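Local coordinates for ferrichrome ABC transporter substrate-binding protein (PDB 5FLY) that probably binds ferrichrome and similar iron-loaded siderophores outside the cell and hands them to an ABC transporter for iron uptake, at residues A32-G37 against F106-Y111; K40-N45 against E115-M120. All coordinates share one frame; numbering follows the deposited sequence.

Contact 1: residues A32-G37 against F106-Y111. With 7PG (2,5,8,11,14,17,20,23-octaoxapentacosan-25-ol), chain P.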
ATOM      1  N   ALA A  32      11.630  -2.724   4.697  1.00 10.45           N
ATOM      2  CA  ALA A  32      10.368  -2.009   4.569  1.00  8.96           C
ATOM      3  C   ALA A  32       9.399  -2.838   3.704  1.00  9.57           C
ATOM      4  O   ALA A  32       9.591  -2.950   2.488  1.00  7.47           O
ATOM      5  CB  ALA A  32      10.597  -0.640   3.963  1.00  8.25           C
ATOM      6  N   PRO A  33       8.357  -3.424   4.318  1.00  8.10           N
ATOM      7  CA  PRO A  33       7.517  -4.347   3.546  1.00  7.46           C
ATOM      8  C   PRO A  33       6.777  -3.702   2.378  1.00  8.48           C
ATOM      9  O   PRO A  33       6.401  -4.408   1.448  1.00  6.97           O
ATOM     10  CB  PRO A  33       6.530  -4.882   4.588  1.00  7.39           C
ATOM     11  CG  PRO A  33       6.563  -3.911   5.723  1.00  8.34           C
ATOM     12  CD  PRO A  33       7.966  -3.380   5.738  1.00  7.57           C
ATOM     13  N   THR A  34       6.566  -2.392   2.433  1.00  7.63           N
ATOM     14  CA  THR A  34       5.977  -1.667   1.318  1.00  7.12           C
ATOM     15  C   THR A  34       6.653  -1.979  -0.015  1.00  7.39           C
ATOM     16  O   THR A  34       5.966  -2.073  -1.031  1.00  8.11           O
ATOM     17  CB  THR A  34       6.031  -0.150   1.592  1.00  8.53           C
ATOM     18  OG1 THR A  34       5.217   0.123   2.748  1.00  9.77           O
ATOM     19  CG2 THR A  34       5.548   0.655   0.403  1.00  7.29           C
ATOM     20  N   TYR A  35       7.972  -2.161  -0.003  1.00  6.83           N
ATOM     21  CA  TYR A  35       8.756  -2.312  -1.234  1.00  6.76           C
ATOM     22  C   TYR A  35       9.042  -3.776  -1.584  1.00  7.48           C
ATOM     23  O   TYR A  35       9.593  -4.065  -2.644  1.00  6.71           O
ATOM     24  CB  TYR A  35      10.071  -1.508  -1.109  1.00  6.86           C
ATOM     25  CG  TYR A  35       9.752  -0.091  -0.728  1.00  6.88           C
ATOM     26  CD1 TYR A  35       9.255   0.813  -1.668  1.00  6.78           C
ATOM     27  CD2 TYR A  35       9.866   0.332   0.590  1.00  9.09           C
ATOM     28  CE1 TYR A  35       8.894   2.088  -1.315  1.00  6.99           C
ATOM     29  CE2 TYR A  35       9.521   1.599   0.955  1.00  8.97           C
ATOM     30  CZ  TYR A  35       9.022   2.481  -0.005  1.00  6.95           C
ATOM     31  OH  TYR A  35       8.656   3.753   0.339  1.00  7.67           O
ATOM     32  N   ALA A  36       8.642  -4.697  -0.718  1.00  7.58           N
ATOM     33  CA  ALA A  36       8.967  -6.105  -0.918  1.00  7.48           C
ATOM     34  C   ALA A  36       8.261  -6.712  -2.115  1.00  7.76           C
ATOM     35  O   ALA A  36       8.913  -7.370  -2.937  1.00  6.78           O
ATOM     36  CB  ALA A  36       8.648  -6.894   0.347  1.00  7.39           C
ATOM     37  N   GLY A  37       6.948  -6.510  -2.231  1.00  7.55           N
ATOM     38  CA  GLY A  37       6.200  -7.105  -3.327  1.00  7.86           C
ATOM     39  C   GLY A  37       6.689  -6.620  -4.675  1.00  8.17           C
ATOM     40  O   GLY A  37       6.786  -7.395  -5.631  1.00  6.94           O
ATOM     41  N   PHE A 106      13.532   4.999   2.381  1.00  8.22           N
ATOM     42  CA  PHE A 106      12.485   5.731   1.696  1.00  7.65           C
ATOM     43  C   PHE A 106      11.621   6.580   2.616  1.00  7.77           C
ATOM     44  O   PHE A 106      11.147   6.120   3.659  1.00  7.72           O
ATOM     45  CB  PHE A 106      11.571   4.767   0.955  1.00  7.41           C
ATOM     46  CG  PHE A 106      12.119   4.290  -0.364  1.00  7.73           C
ATOM     47  CD1 PHE A 106      11.984   5.068  -1.501  1.00  8.63           C
ATOM     48  CD2 PHE A 106      12.751   3.063  -0.461  1.00  7.31           C
ATOM     49  CE1 PHE A 106      12.500   4.637  -2.720  1.00  8.71           C
ATOM     50  CE2 PHE A 106      13.242   2.616  -1.667  1.00  8.07           C
ATOM     51  CZ  PHE A 106      13.128   3.414  -2.797  1.00  9.06           C
ATOM     52  N   ASP A 107      11.411   7.815   2.175  1.00  7.72           N
ATOM     53  CA  ASP A 107      10.336   8.678   2.678  1.00  8.22           C
ATOM     54  C   ASP A 107       9.113   8.268   1.865  1.00  7.47           C
ATOM     55  O   ASP A 107       8.900   8.742   0.744  1.00  7.41           O
ATOM     56  CB  ASP A 107      10.693  10.167   2.511  1.00  7.89           C
ATOM     57  CG  ASP A 107       9.728  11.135   3.230  1.00  8.22           C
ATOM     58  OD1 ASP A 107       8.592  10.818   3.637  1.00  7.82           O
ATOM     59  OD2 ASP A 107      10.134  12.294   3.346  1.00  9.54           O
ATOM     60  N   TYR A 108       8.367   7.310   2.412  1.00  7.85           N
ATOM     61  CA  TYR A 108       7.265   6.658   1.704  1.00  8.33           C
ATOM     62  C   TYR A 108       6.372   7.636   0.930  1.00  9.07           C
ATOM     63  O   TYR A 108       6.089   7.440  -0.260  1.00  8.97           O
ATOM     64  CB  TYR A 108       6.403   5.869   2.689  1.00  7.52           C
ATOM     65  CG  TYR A 108       5.105   5.444   2.058  1.00  8.18           C
ATOM     66  CD1 TYR A 108       5.086   4.399   1.157  1.00  6.86           C
ATOM     67  CD2 TYR A 108       3.915   6.123   2.318  1.00  8.14           C
ATOM     68  CE1 TYR A 108       3.925   4.013   0.539  1.00  7.76           C
ATOM     69  CE2 TYR A 108       2.737   5.751   1.696  1.00  9.10           C
ATOM     70  CZ  TYR A 108       2.753   4.691   0.808  1.00  7.93           C
ATOM     71  OH  TYR A 108       1.600   4.288   0.179  1.00  7.07           O
ATOM     72  N   ALA A 109       5.947   8.701   1.600  1.00  9.37           N
ATOM     73  CA  ALA A 109       4.941   9.596   1.041  1.00 11.01           C
ATOM     74  C   ALA A 109       5.403  10.395  -0.183  1.00 11.31           C
ATOM     75  O   ALA A 109       4.577  11.020  -0.851  1.00 11.02           O
ATOM     76  CB  ALA A 109       4.445  10.553   2.119  1.00 11.50           C
ATOM     77  N   LYS A 110       6.695  10.360  -0.501  1.00 10.49           N
ATOM     78  CA  LYS A 110       7.211  11.100  -1.656  1.00 10.01           C
ATOM     79  C   LYS A 110       6.942  10.425  -3.003  1.00  9.98           C
ATOM     80  O   LYS A 110       7.171  11.035  -4.050  1.00 11.00           O
ATOM     81  CB  LYS A 110       8.716  11.324  -1.500  1.00 11.02           C
ATOM     82  CG  LYS A 110       9.082  12.229  -0.353  1.00 12.77           C
ATOM     83  CD  LYS A 110       8.539  13.619  -0.571  1.00 15.91           C
ATOM     84  CE  LYS A 110       8.906  14.551   0.564  1.00 19.37           C
ATOM     85  NZ  LYS A 110       8.375  15.910   0.268  1.00 23.65           N
ATOM     86  N   TYR A 111       6.452   9.188  -2.976  1.00  8.60           N
ATOM     87  CA  TYR A 111       6.155   8.426  -4.197  1.00  9.25           C
ATOM     88  C   TYR A 111       4.702   7.959  -4.215  1.00  9.22           C
ATOM     89  O   TYR A 111       4.255   7.303  -3.270  1.00 10.10           O
ATOM     90  CB  TYR A 111       7.053   7.184  -4.315  1.00  8.85           C
ATOM     91  CG  TYR A 111       8.529   7.475  -4.476  1.00  8.13           C
ATOM     92  CD1 TYR A 111       9.348   7.696  -3.376  1.00  8.20           C
ATOM     93  CD2 TYR A 111       9.104   7.520  -5.741  1.00  9.24           C
ATOM     94  CE1 TYR A 111      10.700   7.961  -3.540  1.00  8.35           C
ATOM     95  CE2 TYR A 111      10.454   7.776  -5.908  1.00  9.88           C
ATOM     96  CZ  TYR A 111      11.244   7.997  -4.804  1.00 10.50           C
ATOM     97  OH  TYR A 111      12.598   8.239  -4.985  1.00 11.45           O
TER
HETATM   98  C2  7PG P1295       0.867  -2.476   8.288  1.00 40.77           C
HETATM   99  O1  7PG P1295      -0.102  -3.010   9.148  1.00 42.64           O
HETATM  100  C3  7PG P1295      -1.122  -2.107   9.465  1.00 40.90           C
HETATM  101  C4  7PG P1295      -0.880  -1.509  10.847  1.00 43.06           C
HETATM  102  O2  7PG P1295      -2.042  -0.898  11.341  1.00 46.21           O
HETATM  103  C5  7PG P1295      -2.617   0.044  10.484  1.00 41.44           C
HETATM  104  C6  7PG P1295      -3.207   1.219  11.257  1.00 39.74           C
HETATM  105  O3  7PG P1295      -3.051   2.395  10.508  1.00 39.09           O
HETATM  106  C7  7PG P1295      -1.831   3.067  10.656  1.00 36.54           C
HETATM  107  C8  7PG P1295      -1.701   4.117   9.549  1.00 36.60           C
HETATM  108  O4  7PG P1295      -0.444   4.748   9.540  1.00 39.19           O
HETATM  109  C9  7PG P1295       0.638   3.885   9.374  1.00 41.26           C
HETATM  110  C10 7PG P1295       1.850   4.541   8.707  1.00 42.84           C
HETATM  111  O5  7PG P1295       2.496   3.530   7.975  1.00 45.83           O
HETATM  112  C11 7PG P1295       3.458   3.917   7.031  1.00 44.30           C
HETATM  113  C12 7PG P1295       3.620   2.801   5.994  1.00 41.54           C
HETATM  114  O6  7PG P1295       3.278   3.266   4.712  1.00 41.35           O
HETATM  115  C13 7PG P1295       1.995   2.965   4.235  1.00 39.58           C
HETATM  116  C14 7PG P1295       1.879   1.474   3.941  1.00 38.24           C
HETATM  117  O7  7PG P1295       1.203   1.310   2.727  1.00 43.04           O
HETATM  118  C15 7PG P1295       1.541   0.154   2.009  1.00 43.85           C
HETATM  119  O   HOH W   1       6.950   4.963  -1.515  1.00  6.98           O
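Tyr35 reaches from the turn after strand 28-30 to the end of strand 103-106 and the loop after it, and its ring lies on that of Phe106. CB points toward residues 106-111, and chi1 of -53° sets CG anti to the carbonyl carbon, which carries the ring on to Phe106. CD2 nears Phe106 CD2, CE1 nears CG and CD2, CE2 nears CB and CD2, and CZ sits 3.6 Å from Phe106 CB and as close to CG. The two rings form an offset stack, centroids 4.3 Å apart and planes inclined by 24°. The opposite face of the Tyr35 ring is covered by Thr34 CG2, 3.9 Å above its centre, while Ala32 CB lies at its edge. At the tip, OH approaches Phe106 CB at 3.1 Å and Tyr108 CA at 3.5 Å. It gives its proton to a water at 2.8 Å, and that water donates in turn to Tyr108 O. A phenylalanine-like body with a polar end is what this place calls for: an apolar slot that finishes at a backbone carbonyl.

Thr34 meets the second tyrosine at about a right angle, its CG2 3.7 Å from Tyr108 CE1. That methyl thus touches two aromatic rings, whereas OG1 bonds to the hydroxyl of Tyr88. The Tyr108 ring presents one face to the bound polyether, whose O6 stands over its centre. Its own OH is hydrogen-bonded to Asn174 O, and its ring meets Trp175 edge-to-face. Thr34 and Tyr108 both belong to the ligand pocket, so Tyr35 forms a second shell behind them. No direct hydrogen bond joins the two segments; their chemistry implies a pocket wall held by aromatic stacking, methyl packing and one bridging water, with the buried phenol satisfied through that water.

Contact 2: residues K40-N45 against E115-M120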
ATOM      1  N   LYS A  40      10.072  -8.185  -5.620  1.00  8.98           N
ATOM      2  CA  LYS A  40       9.842  -9.607  -5.913  1.00  7.88           C
ATOM      3  C   LYS A  40       9.187  -9.770  -7.294  1.00  9.24           C
ATOM      4  O   LYS A  40       9.543 -10.655  -8.081  1.00  6.84           O
ATOM      5  CB  LYS A  40       8.967 -10.223  -4.827  1.00  8.44           C
ATOM      6  CG  LYS A  40       8.390 -11.601  -5.137  1.00 10.29           C
ATOM      7  CD  LYS A  40       9.442 -12.639  -5.375  1.00 11.88           C
ATOM      8  CE  LYS A  40       8.817 -13.981  -5.817  1.00 15.54           C
ATOM      9  NZ  LYS A  40       9.864 -14.996  -6.162  1.00 17.53           N
ATOM     10  N   TYR A  41       8.253  -8.882  -7.600  1.00  8.38           N
ATOM     11  CA  TYR A  41       7.541  -8.928  -8.873  1.00  8.29           C
ATOM     12  C   TYR A  41       8.520  -8.766 -10.032  1.00  8.41           C
ATOM     13  O   TYR A  41       8.313  -9.299 -11.132  1.00 10.09           O
ATOM     14  CB  TYR A  41       6.473  -7.832  -8.907  1.00  7.53           C
ATOM     15  CG  TYR A  41       5.447  -7.962  -9.995  1.00  8.34           C
ATOM     16  CD1 TYR A  41       4.341  -8.784  -9.830  1.00  9.63           C
ATOM     17  CD2 TYR A  41       5.569  -7.255 -11.181  1.00  9.59           C
ATOM     18  CE1 TYR A  41       3.392  -8.895 -10.822  1.00 11.51           C
ATOM     19  CE2 TYR A  41       4.616  -7.352 -12.174  1.00 11.00           C
ATOM     20  CZ  TYR A  41       3.535  -8.185 -11.990  1.00 12.35           C
ATOM     21  OH  TYR A  41       2.573  -8.289 -12.968  1.00 14.74           O
ATOM     22  N   LEU A  42       9.593  -8.039  -9.759  1.00  7.10           N
ATOM     23  CA  LEU A  42      10.659  -7.791 -10.727  1.00  8.18           C
ATOM     24  C   LEU A  42      11.811  -8.799 -10.630  1.00  8.07           C
ATOM     25  O   LEU A  42      12.852  -8.617 -11.281  1.00  7.88           O
ATOM     26  CB  LEU A  42      11.203  -6.367 -10.554  1.00  9.12           C
ATOM     27  CG  LEU A  42      10.250  -5.221 -10.929  1.00  7.75           C
ATOM     28  CD1 LEU A  42      10.843  -3.902 -10.496  1.00  7.57           C
ATOM     29  CD2 LEU A  42       9.966  -5.206 -12.432  1.00  8.10           C
ATOM     30  N   ASP A  43      11.602  -9.871  -9.859  1.00  8.50           N
ATOM     31  CA  ASP A  43      12.580 -10.940  -9.658  1.00  9.91           C
ATOM     32  C   ASP A  43      13.915 -10.391  -9.177  1.00  9.27           C
ATOM     33  O   ASP A  43      14.981 -10.827  -9.626  1.00 10.06           O
ATOM     34  CB  ASP A  43      12.801 -11.758 -10.936  1.00 12.16           C
ATOM     35  CG  ASP A  43      13.564 -13.053 -10.674  1.00 19.47           C
ATOM     36  OD1 ASP A  43      13.366 -13.664  -9.595  1.00 20.28           O
ATOM     37  OD2 ASP A  43      14.370 -13.456 -11.541  1.00 24.69           O
ATOM     38  N   ALA A  44      13.850  -9.438  -8.250  1.00  7.47           N
ATOM     39  CA  ALA A  44      15.055  -8.912  -7.618  1.00  8.33           C
ATOM     40  C   ALA A  44      15.790  -9.972  -6.799  1.00  9.44           C
ATOM     41  O   ALA A  44      15.194 -10.953  -6.316  1.00  8.39           O
ATOM     42  CB  ALA A  44      14.710  -7.736  -6.729  1.00  9.61           C
ATOM     43  N   ASN A  45      17.091  -9.759  -6.624  1.00  8.39           N
ATOM     44  CA  ASN A  45      17.919 -10.680  -5.850  1.00  9.64           C
ATOM     45  C   ASN A  45      17.781 -10.430  -4.348  1.00  9.08           C
ATOM     46  O   ASN A  45      18.673  -9.863  -3.700  1.00  8.97           O
ATOM     47  CB  ASN A  45      19.380 -10.563  -6.292  1.00 11.00           C
ATOM     48  CG  ASN A  45      19.573 -10.937  -7.764  1.00 11.35           C
ATOM     49  OD1 ASN A  45      19.083 -11.980  -8.216  1.00 11.46           O
ATOM     50  ND2 ASN A  45      20.264 -10.085  -8.519  1.00  9.95           N
ATOM     51  N   GLU A 115       4.854   5.615  -9.314  1.00  9.01           N
ATOM     52  CA  GLU A 115       6.222   6.133  -9.151  1.00  8.15           C
ATOM     53  C   GLU A 115       7.056   5.201  -8.273  1.00  8.34           C
ATOM     54  O   GLU A 115       8.244   5.019  -8.475  1.00  8.46           O
ATOM     55  CB  GLU A 115       6.186   7.535  -8.523  1.00  9.26           C
ATOM     56  CG  GLU A 115       5.468   8.577  -9.381  1.00 14.74           C
ATOM     57  CD  GLU A 115       5.285   9.915  -8.669  1.00 17.86           C
ATOM     58  OE1 GLU A 115       5.333   9.964  -7.414  1.00 14.74           O
ATOM     59  OE2 GLU A 115       5.099  10.932  -9.379  1.00 21.34           O
ATOM     60  N   GLN A 116       6.415   4.626  -7.268  1.00  6.93           N
ATOM     61  CA  GLN A 116       7.097   3.703  -6.371  1.00  7.68           C
ATOM     62  C   GLN A 116       7.619   2.472  -7.134  1.00  7.56           C
ATOM     63  O   GLN A 116       8.760   2.065  -6.973  1.00  6.50           O
ATOM     64  CB  GLN A 116       6.136   3.294  -5.251  1.00  7.09           C
ATOM     65  CG  GLN A 116       6.671   2.308  -4.228  1.00  8.02           C
ATOM     66  CD  GLN A 116       5.613   1.975  -3.212  1.00  7.26           C
ATOM     67  OE1 GLN A 116       5.315   2.786  -2.336  1.00  7.28           O
ATOM     68  NE2 GLN A 116       4.988   0.808  -3.355  1.00  7.54           N
ATOM     69  N   GLN A 117       6.788   1.901  -7.994  1.00  6.43           N
ATOM     70  CA  GLN A 117       7.188   0.698  -8.702  1.00  6.44           C
ATOM     71  C   GLN A 117       8.237   1.075  -9.747  1.00  6.91           C
ATOM     72  O   GLN A 117       9.174   0.317 -10.015  1.00  6.92           O
ATOM     73  CB  GLN A 117       5.974   0.011  -9.324  1.00  6.46           C
ATOM     74  CG  GLN A 117       6.292  -1.322 -10.005  1.00  6.39           C
ATOM     75  CD  GLN A 117       6.908  -2.381  -9.087  1.00  7.55           C
ATOM     76  OE1 GLN A 117       6.988  -2.204  -7.879  1.00  7.40           O
ATOM     77  NE2 GLN A 117       7.351  -3.487  -9.677  1.00  7.27           N
ATOM     78  N   GLU A 118       8.112   2.274 -10.298  1.00  6.50           N
ATOM     79  CA  GLU A 118       9.149   2.772 -11.205  1.00  6.57           C
ATOM     80  C   GLU A 118      10.496   2.898 -10.497  1.00  6.65           C
ATOM     81  O   GLU A 118      11.537   2.599 -11.081  1.00  7.19           O
ATOM     82  CB  GLU A 118       8.731   4.104 -11.811  1.00  7.30           C
ATOM     83  CG  GLU A 118       7.544   3.931 -12.748  1.00 11.08           C
ATOM     84  CD  GLU A 118       6.961   5.229 -13.278  1.00 13.41           C
ATOM     85  OE1 GLU A 118       7.079   6.276 -12.599  1.00 13.78           O
ATOM     86  OE2 GLU A 118       6.379   5.185 -14.386  1.00 12.61           O
ATOM     87  N   ALA A 119      10.484   3.320  -9.238  1.00  6.78           N
ATOM     88  CA  ALA A 119      11.707   3.352  -8.443  1.00  7.58           C
ATOM     89  C   ALA A 119      12.286   1.943  -8.247  1.00  7.95           C
ATOM     90  O   ALA A 119      13.498   1.756  -8.303  1.00  6.92           O
ATOM     91  CB  ALA A 119      11.455   3.994  -7.099  1.00  8.12           C
ATOM     92  N   MET A 120      11.426   0.949  -8.022  1.00  9.01           N
ATOM     93  CA  MET A 120      11.895  -0.421  -7.880  1.00  8.68           C
ATOM     94  C   MET A 120      12.543  -0.882  -9.170  1.00  9.84           C
ATOM     95  O   MET A 120      13.599  -1.502  -9.137  1.00  7.93           O
ATOM     96  CB  MET A 120      10.753  -1.370  -7.487  1.00  9.05           C
ATOM     97  CG  MET A 120      10.040  -0.965  -6.185  1.00  8.56           C
ATOM     98  SD  MET A 120      11.065  -0.850  -4.721  1.00  7.26           S
ATOM     99  CE  MET A 120      11.350   0.933  -4.666  1.00 12.66           C
TER
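Gln117 leaves its helix with CG anti to the backbone N (chi1 -176°), and a bend at chi2 (59°) then swings the amide toward Leu42. Leu42 extends from the opposite direction, its CG beside its own backbone N and anti to the carbonyl carbon, so that the isobutyl group meets the amide end. Leu42 CG and CD1 each lie 3.6 Å from Gln117 NE2. Leucine offers only carbon here, so this is van der Waals packing; NE2 finds a polar partner in Gly38 O on helix 36-41. Glutamine suits the place because its aliphatic stem is long enough to span the gap and its amide can bond to a backbone carbonyl beside a leucine. Tyr41 adds a looser touch: Gln117 NE2 lies 4.4 Å from its CD2, oblique to the ring.

One turn further along helix 113-124, Leu42 CD1 rests 3.7 Å from the carbonyl carbon of Met120 and 3.9 Å from Met120 CB. Met120 points its CB at the leucine, but its bent thioether chain leads away from residues 40-45. One branch of the leucine, CD1, thus touches both the amide of Gln117 and the start of the methionine chain, and Val124 and Val130 add further apolar contacts to the residue.

The backbone of residues 40-45 turns sharply just past Leu42. Asp43 has positive phi (54°) and is the C-prime residue of a Schellman motif, in which Asp43 N bonds to Lys40 O at 2.8 Å and Ala44 N to Leu39 O. Leu42 O meanwhile receives a hydrogen bond from Lys126 NZ. The arrangement is a Schellman-capped helix end packed against a neighbouring helix, within the N-terminal alpha/beta lobe of a class III solute-binding protein.

From the N terminus the chain completes strand 28-30, gives residues 32-37, and continues through helix 36-41 into residues 40-45. It then builds strands 46-50, 68-69 and 84-88 with their intervening helices before strand 103-106 delivers residues 106-111, where contact 1 closes its loop. Helix 113-124 follows and closes contact 2. The two loops cross, because the segments alternate along the chain. The turn before helix 36-41 is thereby tied to the end of edge strand 103-106 and its following loop, beside the ligand pocket, and the helix's C-terminal end to helix 113-124, farther from it. Gln116 OE1 touching Tyr108 CE1 and Met120 CE touching Phe106 CZ join the contacts directly.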